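Local coordinates for protein CbbY (Rhodobacter sphaeroides, PDB 4UAS) that hydrolyses xylulose 1,5-bisphosphate, a potent Rubisco inhibitor, to xylulose 5-phosphate and phosphate as a highly selective magnesium-dependent sugar phosphatase, at residues I5-D10 and A98-E103; A107-A112 and G218-L223; H132-R135 and V140-A143; N179-A184 and C191-G196. All blocks are in the same frame, centred on the assembly; numbering follows the deposited sequence.

Contact 1 (I5-D10 and A98-E103); sequences ILFDVD and ADLIAE. With MG (magnesium ion), chain D; PO4 (phosphate ion), chain C.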
loop_
_atom_site.group_PDB
_atom_site.type_symbol
_atom_site.label_atom_id
_atom_site.label_comp_id
_atom_site.label_asym_id
_atom_site.label_seq_id
_atom_site.Cartn_x
_atom_site.Cartn_y
_atom_site.Cartn_z
ATOM N N ILE A 5 1.117 -3.579 15.062
ATOM C CA ILE A 5 0.316 -3.757 13.858
ATOM C C ILE A 5 1.037 -3.109 12.722
ATOM O O ILE A 5 1.456 -1.948 12.813
ATOM C CB ILE A 5 -1.110 -3.136 14.024
ATOM C CG1 ILE A 5 -1.796 -3.561 15.314
ATOM C CG2 ILE A 5 -1.934 -3.458 12.812
ATOM C CD1 ILE A 5 -3.020 -2.736 15.681
ATOM N N LEU A 6 1.112 -3.873 11.634
ATOM C CA LEU A 6 1.792 -3.442 10.400
ATOM C C LEU A 6 0.730 -3.269 9.312
ATOM O O LEU A 6 0.002 -4.212 9.006
ATOM C CB LEU A 6 2.869 -4.424 10.000
ATOM C CG LEU A 6 4.000 -4.545 10.993
ATOM C CD1 LEU A 6 3.726 -5.542 12.073
ATOM C CD2 LEU A 6 5.302 -4.946 10.290
ATOM N N PHE A 7 0.630 -2.088 8.770
ATOM C CA PHE A 7 -0.347 -1.732 7.753
ATOM C C PHE A 7 0.243 -1.597 6.374
ATOM O O PHE A 7 1.164 -0.847 6.144
ATOM C CB PHE A 7 -0.986 -0.382 8.057
ATOM C CG PHE A 7 -1.805 -0.352 9.329
ATOM C CD1 PHE A 7 -3.188 -0.515 9.289
ATOM C CD2 PHE A 7 -1.211 -0.112 10.553
ATOM C CE1 PHE A 7 -3.946 -0.414 10.472
ATOM C CE2 PHE A 7 -1.967 -0.084 11.704
ATOM C CZ PHE A 7 -3.314 -0.203 11.656
ATOM N N ASP A 8 -0.357 -2.323 5.407
ATOM C CA ASP A 8 -0.267 -1.982 4.036
ATOM C C ASP A 8 -0.870 -0.579 3.825
ATOM O O ASP A 8 -1.664 -0.130 4.633
ATOM C CB ASP A 8 -1.042 -3.022 3.248
ATOM C CG ASP A 8 -1.017 -2.851 1.782
ATOM O OD1 ASP A 8 0.107 -2.676 1.236
ATOM O OD2 ASP A 8 -2.075 -2.726 1.133
ATOM N N VAL A 9 -0.538 0.057 2.711
ATOM C CA VAL A 9 -1.093 1.362 2.387
ATOM C C VAL A 9 -2.188 1.309 1.319
ATOM O O VAL A 9 -3.363 1.499 1.600
ATOM C CB VAL A 9 0.015 2.415 2.045
ATOM C CG1 VAL A 9 -0.590 3.729 1.592
ATOM C CG2 VAL A 9 0.915 2.609 3.237
ATOM N N ASP A 10 -1.792 1.027 0.086
ATOM C CA ASP A 10 -2.728 1.091 -1.040
ATOM C C ASP A 10 -3.769 -0.010 -0.956
ATOM O O ASP A 10 -3.460 -1.182 -1.012
ATOM C CB ASP A 10 -1.985 1.009 -2.367
ATOM C CG ASP A 10 -1.045 2.160 -2.592
ATOM O OD1 ASP A 10 -1.483 3.319 -2.440
ATOM O OD2 ASP A 10 0.158 1.878 -2.874
ATOM N N ALA A 98 -9.337 4.125 11.047
ATOM C CA ALA A 98 -9.138 5.152 12.056
ATOM C C ALA A 98 -9.449 4.631 13.462
ATOM O O ALA A 98 -8.684 4.898 14.416
ATOM C CB ALA A 98 -9.970 6.423 11.763
ATOM N N ASP A 99 -10.547 3.896 13.625
ATOM C CA ASP A 99 -10.917 3.345 14.965
ATOM C C ASP A 99 -9.852 2.375 15.473
ATOM O O ASP A 99 -9.525 2.404 16.661
ATOM C CB ASP A 99 -12.233 2.653 14.875
ATOM C CG ASP A 99 -13.381 3.609 14.621
ATOM O OD1 ASP A 99 -13.231 4.815 14.861
ATOM O OD2 ASP A 99 -14.465 3.106 14.257
ATOM N N LEU A 100 -9.330 1.487 14.630
ATOM C CA LEU A 100 -8.319 0.541 15.052
ATOM C C LEU A 100 -7.042 1.298 15.501
ATOM O O LEU A 100 -6.445 0.938 16.517
ATOM C CB LEU A 100 -8.003 -0.424 13.938
ATOM C CG LEU A 100 -6.975 -1.490 14.310
ATOM C CD1 LEU A 100 -7.512 -2.371 15.358
ATOM C CD2 LEU A 100 -6.562 -2.293 13.071
ATOM N N ILE A 101 -6.629 2.300 14.718
ATOM C CA ILE A 101 -5.397 2.997 15.061
ATOM C C ILE A 101 -5.572 3.715 16.375
ATOM O O ILE A 101 -4.661 3.728 17.213
ATOM C CB ILE A 101 -4.994 3.886 13.903
ATOM C CG1 ILE A 101 -4.441 2.984 12.781
ATOM C CG2 ILE A 101 -3.954 4.958 14.310
ATOM C CD1 ILE A 101 -4.174 3.650 11.444
ATOM N N ALA A 102 -6.728 4.301 16.600
ATOM C CA ALA A 102 -6.937 5.019 17.888
ATOM C C ALA A 102 -6.943 4.073 19.032
ATOM O O ALA A 102 -6.355 4.392 20.078
ATOM C CB ALA A 102 -8.231 5.758 17.814
ATOM N N GLU A 103 -7.582 2.920 18.919
ATOM C CA GLU A 103 -7.589 1.917 19.949
ATOM C C GLU A 103 -6.171 1.402 20.232
ATOM O O GLU A 103 -5.798 1.200 21.389
ATOM C CB GLU A 103 -8.469 0.764 19.574
ATOM C CG GLU A 103 -8.778 -0.150 20.719
ATOM C CD GLU A 103 -9.613 -1.364 20.325
ATOM O OE1 GLU A 103 -10.029 -1.425 19.154
ATOM O OE2 GLU A 103 -9.838 -2.261 21.179
HETATM MG MG MG D . -2.198 -2.955 -0.962
HETATM P P PO4 C . 0.962 -1.194 -1.179
HETATM O O1 PO4 C . 2.191 -2.173 -0.981
HETATM O O2 PO4 C . 1.191 -0.446 -2.557
HETATM O O3 PO4 C . 0.778 -0.108 -0.133
HETATM O O4 PO4 C . -0.370 -1.997 -1.366
HETATM O O HOH W 1 -2.710 -3.320 -2.856
HETATM O O HOH W 2 -1.099 -4.876 -0.841
#

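Contact 2 (A107-A112 and G218-L223); sequences AGIRLA and GGLAGL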
loop_
_atom_site.group_PDB
_atom_site.type_symbol
_atom_site.label_atom_id
_atom_site.label_comp_id
_atom_site.label_asym_id
_atom_site.label_seq_id
_atom_site.Cartn_x
_atom_site.Cartn_y
_atom_site.Cartn_z
ATOM N N ALA A 107 -3.831 1.580 23.732
ATOM C CA ALA A 107 -3.231 0.394 24.291
ATOM C C ALA A 107 -1.723 0.365 24.258
ATOM O O ALA A 107 -1.132 -0.589 24.775
ATOM C CB ALA A 107 -3.797 -0.848 23.634
ATOM N N GLY A 108 -1.099 1.382 23.696
ATOM C CA GLY A 108 0.358 1.412 23.636
ATOM C C GLY A 108 0.968 0.486 22.619
ATOM O O GLY A 108 2.161 0.176 22.672
ATOM N N ILE A 109 0.196 0.089 21.613
ATOM C CA ILE A 109 0.646 -0.819 20.586
ATOM C C ILE A 109 1.409 -0.017 19.506
ATOM O O ILE A 109 0.963 1.012 19.031
ATOM C CB ILE A 109 -0.567 -1.525 20.011
ATOM C CG1 ILE A 109 -1.102 -2.506 21.060
ATOM C CG2 ILE A 109 -0.201 -2.343 18.761
ATOM C CD1 ILE A 109 -2.443 -2.999 20.732
ATOM N N ARG A 110 2.583 -0.486 19.123
ATOM C CA ARG A 110 3.347 0.259 18.126
ATOM C C ARG A 110 2.826 -0.096 16.722
ATOM O O ARG A 110 2.416 -1.202 16.428
ATOM C CB ARG A 110 4.833 -0.055 18.260
ATOM C CG ARG A 110 5.381 0.366 19.610
ATOM C CD ARG A 110 6.902 0.219 19.678
ATOM N NE ARG A 110 7.567 1.358 19.006
ATOM C CZ ARG A 110 8.636 1.244 18.194
ATOM N NH1 ARG A 110 9.170 0.068 17.980
ATOM N NH2 ARG A 110 9.218 2.290 17.621
ATOM N N LEU A 111 2.938 0.873 15.836
ATOM C CA LEU A 111 2.353 0.835 14.486
ATOM C C LEU A 111 3.423 1.064 13.424
ATOM O O LEU A 111 4.259 1.949 13.543
ATOM C CB LEU A 111 1.280 1.934 14.371
ATOM C CG LEU A 111 0.172 1.875 15.396
ATOM C CD1 LEU A 111 -0.818 3.014 15.178
ATOM C CD2 LEU A 111 -0.564 0.589 15.471
ATOM N N ALA A 112 3.316 0.305 12.331
ATOM C CA ALA A 112 4.189 0.455 11.188
ATOM C C ALA A 112 3.369 0.543 9.899
ATOM O O ALA A 112 2.290 -0.096 9.801
ATOM C CB ALA A 112 5.207 -0.665 11.076
ATOM N N GLY A 218 -13.751 -5.771 14.879
ATOM C CA GLY A 218 -14.237 -5.923 16.234
ATOM C C GLY A 218 -13.205 -5.574 17.288
ATOM O O GLY A 218 -13.224 -6.094 18.433
ATOM N N GLY A 219 -12.340 -4.649 16.938
ATOM C CA GLY A 219 -11.373 -4.159 17.935
ATOM C C GLY A 219 -10.089 -4.971 17.963
ATOM O O GLY A 219 -9.832 -5.910 17.163
ATOM N N LEU A 220 -9.232 -4.626 18.924
ATOM C CA LEU A 220 -7.927 -5.267 19.014
ATOM C C LEU A 220 -8.047 -6.755 19.231
ATOM O O LEU A 220 -7.235 -7.520 18.741
ATOM C CB LEU A 220 -7.084 -4.623 20.143
ATOM C CG LEU A 220 -6.553 -3.198 19.886
ATOM C CD1 LEU A 220 -5.936 -2.593 21.191
ATOM C CD2 LEU A 220 -5.549 -3.130 18.742
ATOM N N ALA A 221 -9.104 -7.211 19.969
ATOM C CA ALA A 221 -9.258 -8.666 20.178
ATOM C C ALA A 221 -9.460 -9.415 18.889
ATOM O O ALA A 221 -9.135 -10.593 18.778
ATOM C CB ALA A 221 -10.376 -9.011 21.162
ATOM N N GLY A 222 -10.006 -8.700 17.872
ATOM C CA GLY A 222 -10.164 -9.267 16.544
ATOM C C GLY A 222 -8.887 -9.547 15.827
ATOM O O GLY A 222 -8.892 -10.237 14.807
ATOM N N LEU A 223 -7.780 -9.031 16.345
ATOM C CA LEU A 223 -6.442 -9.309 15.844
ATOM C C LEU A 223 -5.775 -10.492 16.467
ATOM O O LEU A 223 -4.696 -10.887 16.013
ATOM C CB LEU A 223 -5.526 -8.074 15.995
ATOM C CG LEU A 223 -6.007 -6.800 15.354
ATOM C CD1 LEU A 223 -5.105 -5.669 15.734
ATOM C CD2 LEU A 223 -6.084 -6.959 13.832
#

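Contact 3 (H132-R135 and V140-A143); sequences HPAR and VIAA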
loop_
_atom_site.group_PDB
_atom_site.type_symbol
_atom_site.label_atom_id
_atom_site.label_comp_id
_atom_site.label_asym_id
_atom_site.label_seq_id
_atom_site.Cartn_x
_atom_site.Cartn_y
_atom_site.Cartn_z
ATOM N N HIS A 132 -2.069 14.571 9.961
ATOM C CA HIS A 132 -0.715 14.637 10.590
ATOM C C HIS A 132 0.346 14.179 9.616
ATOM O O HIS A 132 0.075 13.379 8.720
ATOM C CB HIS A 132 -0.709 13.629 11.762
ATOM C CG HIS A 132 -1.647 13.961 12.901
ATOM N ND1 HIS A 132 -1.467 15.046 13.696
ATOM C CD2 HIS A 132 -2.807 13.380 13.310
ATOM C CE1 HIS A 132 -2.443 15.108 14.580
ATOM N NE2 HIS A 132 -3.279 14.111 14.366
ATOM N N PRO A 133 1.622 14.605 9.813
ATOM C CA PRO A 133 2.727 13.917 9.122
ATOM C C PRO A 133 2.764 12.431 9.475
ATOM O O PRO A 133 2.279 12.072 10.571
ATOM C CB PRO A 133 3.988 14.612 9.684
ATOM C CG PRO A 133 3.525 15.324 10.892
ATOM C CD PRO A 133 2.076 15.554 10.835
ATOM N N ALA A 134 3.236 11.619 8.570
ATOM C CA ALA A 134 3.160 10.189 8.773
ATOM C C ALA A 134 3.804 9.723 10.049
ATOM O O ALA A 134 3.356 8.741 10.686
ATOM C CB ALA A 134 3.763 9.509 7.571
ATOM N N ARG A 135 4.909 10.389 10.430
ATOM C CA ARG A 135 5.709 9.958 11.554
ATOM C C ARG A 135 5.023 10.280 12.890
ATOM O O ARG A 135 5.471 9.780 13.919
ATOM C CB ARG A 135 7.160 10.515 11.399
ATOM C CG ARG A 135 7.829 9.850 10.167
ATOM C CD ARG A 135 9.245 10.357 9.770
ATOM N NE ARG A 135 9.596 9.892 8.435
ATOM C CZ ARG A 135 10.059 8.676 8.111
ATOM N NH1 ARG A 135 10.374 7.781 9.085
ATOM N NH2 ARG A 135 10.228 8.337 6.831
ATOM N N VAL A 140 7.078 3.376 12.703
ATOM C CA VAL A 140 8.011 2.854 11.721
ATOM C C VAL A 140 7.375 2.969 10.357
ATOM O O VAL A 140 6.193 2.625 10.186
ATOM C CB VAL A 140 8.350 1.375 12.019
ATOM C CG1 VAL A 140 9.059 0.691 10.840
ATOM C CG2 VAL A 140 9.221 1.260 13.283
ATOM N N ILE A 141 8.122 3.463 9.362
ATOM C CA ILE A 141 7.655 3.547 7.994
ATOM C C ILE A 141 8.639 2.813 7.121
ATOM O O ILE A 141 9.791 3.234 6.946
ATOM C CB ILE A 141 7.437 4.994 7.492
ATOM C CG1 ILE A 141 6.378 5.686 8.389
ATOM C CG2 ILE A 141 6.987 5.036 6.037
ATOM C CD1 ILE A 141 6.271 7.162 8.175
ATOM N N ALA A 142 8.232 1.698 6.538
ATOM C CA ALA A 142 8.992 0.896 5.624
ATOM C C ALA A 142 8.297 1.034 4.247
ATOM O O ALA A 142 7.177 0.520 4.083
ATOM C CB ALA A 142 9.080 -0.545 6.103
ATOM N N ALA A 143 8.955 1.695 3.299
ATOM C CA ALA A 143 8.310 2.089 2.033
ATOM C C ALA A 143 9.266 1.980 0.857
ATOM O O ALA A 143 10.484 2.016 1.024
ATOM C CB ALA A 143 7.736 3.485 2.143
HETATM O O HOH W 3 10.761 4.518 10.074
HETATM O O HOH W 4 10.952 5.730 6.702
#

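Contact 4 (N179-A184 and C191-G196); sequences NGLRAA and CIVSPG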
loop_
_atom_site.group_PDB
_atom_site.type_symbol
_atom_site.label_atom_id
_atom_site.label_comp_id
_atom_site.label_asym_id
_atom_site.label_seq_id
_atom_site.Cartn_x
_atom_site.Cartn_y
_atom_site.Cartn_z
ATOM N N ASN A 179 -0.356 -10.355 -3.283
ATOM C CA ASN A 179 1.046 -10.066 -3.124
ATOM C C ASN A 179 1.367 -9.640 -1.699
ATOM O O ASN A 179 2.424 -9.988 -1.146
ATOM C CB ASN A 179 1.511 -9.010 -4.085
ATOM C CG ASN A 179 1.734 -9.448 -5.508
ATOM O OD1 ASN A 179 1.536 -8.596 -6.483
ATOM N ND2 ASN A 179 2.147 -10.607 -5.700
ATOM N N GLY A 180 0.481 -8.849 -1.130
ATOM C CA GLY A 180 0.666 -8.382 0.251
ATOM C C GLY A 180 0.567 -9.503 1.298
ATOM O O GLY A 180 1.389 -9.598 2.197
ATOM N N LEU A 181 -0.451 -10.344 1.129
ATOM C CA LEU A 181 -0.623 -11.509 1.988
ATOM C C LEU A 181 0.601 -12.363 1.967
ATOM O O LEU A 181 1.117 -12.827 2.984
ATOM C CB LEU A 181 -1.877 -12.269 1.565
ATOM C CG LEU A 181 -2.083 -13.631 2.228
ATOM C CD1 LEU A 181 -2.263 -13.550 3.724
ATOM C CD2 LEU A 181 -3.271 -14.308 1.609
ATOM N N ARG A 182 1.100 -12.673 0.755
ATOM C CA ARG A 182 2.290 -13.519 0.632
ATOM C C ARG A 182 3.497 -12.912 1.337
ATOM O O ARG A 182 4.283 -13.621 1.991
ATOM C CB ARG A 182 2.618 -13.768 -0.836
ATOM C CG ARG A 182 1.615 -14.649 -1.547
ATOM C CD ARG A 182 1.855 -14.690 -3.052
ATOM N NE ARG A 182 3.117 -15.307 -3.348
ATOM C CZ ARG A 182 3.758 -15.187 -4.490
ATOM N NH1 ARG A 182 3.287 -14.437 -5.447
ATOM N NH2 ARG A 182 4.870 -15.839 -4.628
ATOM N N ALA A 183 3.683 -11.609 1.190
ATOM C CA ALA A 183 4.797 -10.903 1.805
ATOM C C ALA A 183 4.674 -10.987 3.305
ATOM O O ALA A 183 5.691 -11.254 3.988
ATOM C CB ALA A 183 4.807 -9.476 1.328
ATOM N N ALA A 184 3.484 -10.731 3.871
ATOM C CA ALA A 184 3.318 -10.813 5.301
ATOM C C ALA A 184 3.577 -12.195 5.831
ATOM O O ALA A 184 4.271 -12.387 6.838
ATOM C CB ALA A 184 1.915 -10.324 5.678
ATOM N N CYS A 191 -2.040 -12.414 9.184
ATOM C CA CYS A 191 -2.433 -11.381 8.228
ATOM C C CYS A 191 -3.973 -11.410 8.048
ATOM O O CYS A 191 -4.557 -12.448 7.795
ATOM C CB CYS A 191 -1.743 -11.630 6.895
ATOM S SG CYS A 191 -2.080 -10.365 5.639
ATOM N N ILE A 192 -4.548 -10.235 8.284
ATOM C CA ILE A 192 -5.983 -9.958 8.063
ATOM C C ILE A 192 -6.120 -9.269 6.719
ATOM O O ILE A 192 -5.518 -8.224 6.522
ATOM C CB ILE A 192 -6.468 -8.948 9.085
ATOM C CG1 ILE A 192 -6.056 -9.349 10.504
ATOM C CG2 ILE A 192 -7.974 -8.799 8.940
ATOM C CD1 ILE A 192 -6.513 -10.726 10.879
ATOM N N VAL A 193 -6.922 -9.860 5.822
ATOM C CA VAL A 193 -7.137 -9.329 4.512
ATOM C C VAL A 193 -8.548 -8.750 4.393
ATOM O O VAL A 193 -9.515 -9.439 4.725
ATOM C CB VAL A 193 -6.863 -10.368 3.411
ATOM C CG1 VAL A 193 -7.218 -9.817 2.042
ATOM C CG2 VAL A 193 -5.437 -10.851 3.442
ATOM N N SER A 194 -8.665 -7.574 3.792
ATOM C CA SER A 194 -9.960 -7.066 3.291
ATOM C C SER A 194 -9.727 -6.541 1.901
ATOM O O SER A 194 -9.020 -5.549 1.722
ATOM C CB SER A 194 -10.554 -5.987 4.144
ATOM O OG SER A 194 -11.857 -5.631 3.632
ATOM N N PRO A 195 -10.245 -7.226 0.853
ATOM C CA PRO A 195 -9.969 -6.777 -0.523
ATOM C C PRO A 195 -10.718 -5.550 -0.915
ATOM O O PRO A 195 -11.592 -5.071 -0.204
ATOM C CB PRO A 195 -10.321 -7.976 -1.369
ATOM C CG PRO A 195 -11.309 -8.645 -0.608
ATOM C CD PRO A 195 -11.102 -8.436 0.893
ATOM N N GLY A 196 -10.390 -5.051 -2.063
ATOM C CA GLY A 196 -11.078 -3.916 -2.626
ATOM C C GLY A 196 -11.248 -4.123 -4.073
ATOM O O GLY A 196 -11.118 -5.237 -4.585
#

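Contact 1 (I5-D10 and A98-E103)
The ring of F7 meets I101 and L100 where helix 97-107 packs on strand 4-7, the strand that carries the catalytic loop of the Rossmann-like HAD core. I101 approaches with its outer carbons: CD1 sits over one face of the ring, and CG1 comes to 3.6 Å from F7 CZ. L100 arrives obliquely, its CD2 being 4.1 Å from F7 CZ, so two neighbouring helix residues hold the far end of the ring. F7 carries CG anti to its carbonyl carbon (chi1 -64°), which sends the ring out to the helix. Two residues earlier in the strand, I5 CD1 adds a looser apolar contact with L100. The segment axes run at 147°, roughly antiparallel, and approach to 11.3 Å, bridged by side chains alone. Replacing F7 by an alanine would remove the ring that I101 CG1 and CD1 and L100 CD2 rest on, and would probably open a gap between strand and helix. After F7 the chain enters the active site, where D8, the inferred nucleophile, binds magnesium through OD2 at 2.1 Å and D176 is a further ligand. Phosphate O3 accepts bonds from V9 N at 3.1 Å and, much straighter (165°), from D10 N at 2.8 Å.

Contact 2 (A107-A112 and G218-L223)
L220 meets I109 and A107 at the margin of the Rossmann-like HAD core, where the chain's C-terminal 3-10 turn reaches the link between helix 97-107 and strand 110-114. I109 and L220 approach tip to tip: I109 CD1 lies 3.5 Å from L220 CD1 and 3.7 Å from L220 CD2, filling the fork of the leucine. L220 CD1 is shared, because A107 CB touches it at 3.7 Å. The I109 branch that reaches L220, CG1, stands anti to the carbonyl carbon (chi1 -71°), and chi2 of 166° stretches CD1 outward. G108 closes helix 97-107 with a Schellman motif, and its positive phi turns the chain from A107 into I109. I5 of strand 4-7 touches both I109 and L220. On the other segment, at G219's backbone angles a CB would run into the carbonyl oxygen of G218, and L220 N donates a weak hydrogen bond to E103 OE1. Further out, R209 and R190 bind the carbonyls of G222 and L223. Within the turn itself, G222 N donates to G219 O and L223 N donates to L220 O, both at 2.9 Å.

Contact 3 (H132-R135 and V140-A143)
R135 lies across I141 on strand 140-142, the outermost strand at one side of the parallel sheet in the Rossmann-like HAD core. Its CB does not point at the strand; the approach begins one atom later. CG, anti to the carbonyl carbon (chi1 -66°), reaches I141 CD1 at 3.7 Å. From CG to NE the chain is extended, carrying CD and NE past the methyl without a closer approach, and a chi4 of -80° then turns the guanidinium so that a face looks onto the isoleucine. I141 CD1 sits 4.1 Å above that plane, over its centre, so the same methyl supports both the root and the head of the arginine. A134 CB meets the same I141 CD1 at 3.5 Å, close for two carbons, and L119, a substrate-binding residue, packs against both I141 and R135. A134 N is hydrogen-bonded to E123 OE1, which ties this loop to helix 119-129.

The two terminal nitrogens work through water. V140 and A142 make the backbone bonds to strand 110-114 and the residue after it, T115, whereas I141 N and I141 O both bind water, which is how an edge strand can be satisfied where no further strand pairs with it. R135 NH1 makes a weak bond, at 3.4 Å, to the oxygen of the water that accepts from I141 N. R135 NH2 has the firmer bridge: it donates at 2.7 Å to a second water, lying in the guanidinium plane at its edge, and that water donates to I141 O at 2.8 Å.

Contact 4 (N179-A184 and C191-G196)
A184 N donates to G180 O at 2.9 Å, a helical bond that fixes the turn from which A184 and L181 meet C191 on the neighbouring strand. No hydrogen bond crosses between 179-184 and 191-196; the contact is apolar, made by A184 CB, L181 CD1, the CB and SG of C191, and V193 CG2. C191 holds SG anti to its backbone N (chi1 -177°), and SG comes to lie 3.7 Å from L181 CD1 and 4.0 Å from A184 CB. C191 CB is as near to L181 CD1, also 3.7 Å, so the leucine methyl rests alongside the CB-SG bond rather than on the sulfur alone. L181 starts off across the strand, but with CG anti to the backbone N (chi1 171°) its end swings inward and CD1 continues to V193 CG2, at 4.2 Å. One methyl thus spans the two strand residues that face the helix, while I192 points away, to the other side of the sheet.

These elements belong to a beta-alpha-beta crossover: strands 171-175 and 190-193 are parallel neighbours in the sheet, with helix 178-186 between them in the chain. The angle of 170° between helix and strand segment axes, which approach to 9.1 Å, is consistent with it. Such closeness suits A184, whose only side-chain carbon faces the strand. The crossover starts beside the metal site: D176, a magnesium ligand, follows its first strand, and the side chain of V193 is about 6 Å from that of D176. C191 is held in the sheet by D208, whose OD2 accepts from C191 N.

Overall arrangement
All four contacts join the same parallel sheet, ordered 140-142, 110-114, 4-7, 171-175, 190-193, 209-210. Contacts 1 and 2, with centres 8 Å apart, share helix 97-107 and adjacent strands: F7 N lies 2.8 Å from A112 O, a probable hydrogen bond. Contact 3 holds the edge strand beyond 110-114, and contact 4 lies towards the other edge, about 20 Å from contact 3 between centres. Along the chain, contact 1 closes before contact 2 opens; contact 3 and then contact 4 come between the two halves of contact 2. The C-terminal turn therefore returns to the core, L223 touching I192 as well, while contact 1 leads straight into the magnesium site.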